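Local coordinates for uncharacterized protein (Bacillus thuringiensis serovar kurstaki, PDB 4XE7) that is a ParM-type bacterial actin-like protein that probably polymerises into nucleotide-dependent filaments which segregate plasmid DNA, at residues 390-393 / 394-398. Residues are numbered along the deposited sequence; the frame is centred on the assembly and turned at random.
Sequences FILP and KNIQE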
loop_
_atom_site.group_PDB
_atom_site.type_symbol
_atom_site.label_atom_id
_atom_site.label_comp_id
_atom_site.label_asym_id
_atom_site.label_seq_id
_atom_site.Cartn_x
_atom_site.Cartn_y
_atom_site.Cartn_z
ATOM N N PHE A 390 -23.633 0.735 4.701
ATOM C CA PHE A 390 -22.550 -0.112 4.182
ATOM C C PHE A 390 -21.813 0.566 3.038
ATOM O O PHE A 390 -22.416 0.991 2.050
ATOM C CB PHE A 390 -23.069 -1.469 3.708
ATOM C CG PHE A 390 -21.976 -2.414 3.278
ATOM C CD1 PHE A 390 -21.531 -2.439 1.956
ATOM C CD2 PHE A 390 -21.388 -3.276 4.195
ATOM C CE1 PHE A 390 -20.508 -3.305 1.559
ATOM C CE2 PHE A 390 -20.372 -4.145 3.809
ATOM C CZ PHE A 390 -19.930 -4.157 2.487
ATOM N N ILE A 391 -20.498 0.651 3.173
ATOM C CA ILE A 391 -19.693 1.370 2.198
ATOM C C ILE A 391 -18.663 0.466 1.535
ATOM O O ILE A 391 -17.796 -0.109 2.200
ATOM C CB ILE A 391 -18.950 2.556 2.848
ATOM C CG1 ILE A 391 -19.939 3.483 3.565
ATOM C CG2 ILE A 391 -18.143 3.300 1.815
ATOM C CD1 ILE A 391 -21.054 3.982 2.678
ATOM N N LEU A 392 -18.774 0.329 0.224
ATOM C CA LEU A 392 -17.744 -0.318 -0.575
ATOM C C LEU A 392 -17.165 0.812 -1.410
ATOM O O LEU A 392 -17.799 1.246 -2.361
ATOM C CB LEU A 392 -18.327 -1.438 -1.441
ATOM C CG LEU A 392 -17.427 -2.571 -1.933
ATOM C CD1 LEU A 392 -18.263 -3.660 -2.603
ATOM C CD2 LEU A 392 -16.371 -2.040 -2.887
ATOM N N PRO A 393 -15.984 1.322 -1.024
ATOM C CA PRO A 393 -15.426 2.553 -1.611
ATOM C C PRO A 393 -15.231 2.432 -3.117
ATOM O O PRO A 393 -14.749 1.390 -3.587
ATOM C CB PRO A 393 -14.059 2.722 -0.897
ATOM C CG PRO A 393 -14.148 1.860 0.348
ATOM C CD PRO A 393 -15.084 0.713 -0.031
ATOM N N LYS A 394 -15.602 3.474 -3.859
ATOM C CA LYS A 394 -15.473 3.469 -5.316
ATOM C C LYS A 394 -14.029 3.236 -5.747
ATOM O O LYS A 394 -13.775 2.524 -6.719
ATOM C CB LYS A 394 -15.993 4.783 -5.905
ATOM C CG LYS A 394 -17.495 4.826 -6.088
ATOM C CD LYS A 394 -17.871 4.840 -7.559
ATOM C CE LYS A 394 -19.376 4.972 -7.752
ATOM N NZ LYS A 394 -19.907 3.952 -8.699
ATOM N N ASN A 395 -13.104 3.826 -4.998
ATOM C CA ASN A 395 -11.662 3.733 -5.244
ATOM C C ASN A 395 -10.964 2.618 -4.449
ATOM O O ASN A 395 -9.777 2.727 -4.096
ATOM C CB ASN A 395 -11.023 5.068 -4.903
ATOM C CG ASN A 395 -11.535 5.611 -3.592
ATOM O OD1 ASN A 395 -12.172 4.883 -2.833
ATOM N ND2 ASN A 395 -11.282 6.890 -3.321
ATOM N N ILE A 396 -11.712 1.550 -4.180
ATOM C CA ILE A 396 -11.219 0.364 -3.470
ATOM C C ILE A 396 -9.894 -0.151 -4.039
ATOM O O ILE A 396 -9.075 -0.725 -3.319
ATOM C CB ILE A 396 -12.286 -0.764 -3.519
ATOM C CG1 ILE A 396 -11.863 -1.976 -2.702
ATOM C CG2 ILE A 396 -12.566 -1.176 -4.978
ATOM C CD1 ILE A 396 -11.873 -1.743 -1.216
ATOM N N GLN A 397 -9.666 0.066 -5.332
ATOM C CA GLN A 397 -8.415 -0.352 -5.956
ATOM C C GLN A 397 -7.194 0.320 -5.299
ATOM O O GLN A 397 -6.078 -0.201 -5.354
ATOM C CB GLN A 397 -8.447 -0.049 -7.464
ATOM C CG GLN A 397 -9.648 -0.660 -8.190
ATOM C CD GLN A 397 -9.572 -0.514 -9.707
ATOM O OE1 GLN A 397 -8.649 -1.020 -10.350
ATOM N NE2 GLN A 397 -10.552 0.178 -10.283
ATOM N N GLU A 398 -7.416 1.463 -4.654
ATOM C CA GLU A 398 -6.316 2.195 -4.027
ATOM C C GLU A 398 -6.185 1.896 -2.533
ATOM O O GLU A 398 -5.526 2.654 -1.802
ATOM C CB GLU A 398 -6.486 3.704 -4.255
ATOM C CG GLU A 398 -6.207 4.135 -5.700
ATOM C CD GLU A 398 -4.970 3.458 -6.294
ATOM O OE1 GLU A 398 -3.874 3.525 -5.682
ATOM O OE2 GLU A 398 -5.098 2.844 -7.374
#
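P393 and I396 close a type I beta turn that carries the chain off the edge strand 390-391 toward helix 402-418. The backbone N of I396 donates to O of P393 at 3.1 Å, with a bent N-H...O angle of 139°. The packed side of the turn is buried and largely apolar. I396 sets its CB 3.3 Å from O of P393, against the same carbonyl oxygen that takes the turn bond, while CG1 stands anti to the backbone N (chi1 -176°) and the bend at chi2 (70°) brings CD1 to within 4.2 Å of CD on the proline ring. CD2 of L392 reaches CB of I396 at 4.3 Å. Outside the turn, V374 of helix 372-376 meets both L392 and I396, and I316 of helix 300-317 covers I396 as well. The other side of the turn is polar and more open. There OD1 of N395 lies 3.5 Å from CB of P393, a van der Waals contact, and its ND2 makes a weak hydrogen bond to O of A208. K394, which follows the proline, points its side chain away from 390-393 and is solvent-exposed and poorly ordered. One bent backbone bond thus closes the turn, with P393 and I396 buried on its packed face and K394 and N395 on the more open one, consistent with a link from edge strand to 3-10 segment that keeps its apolar residues facing inward.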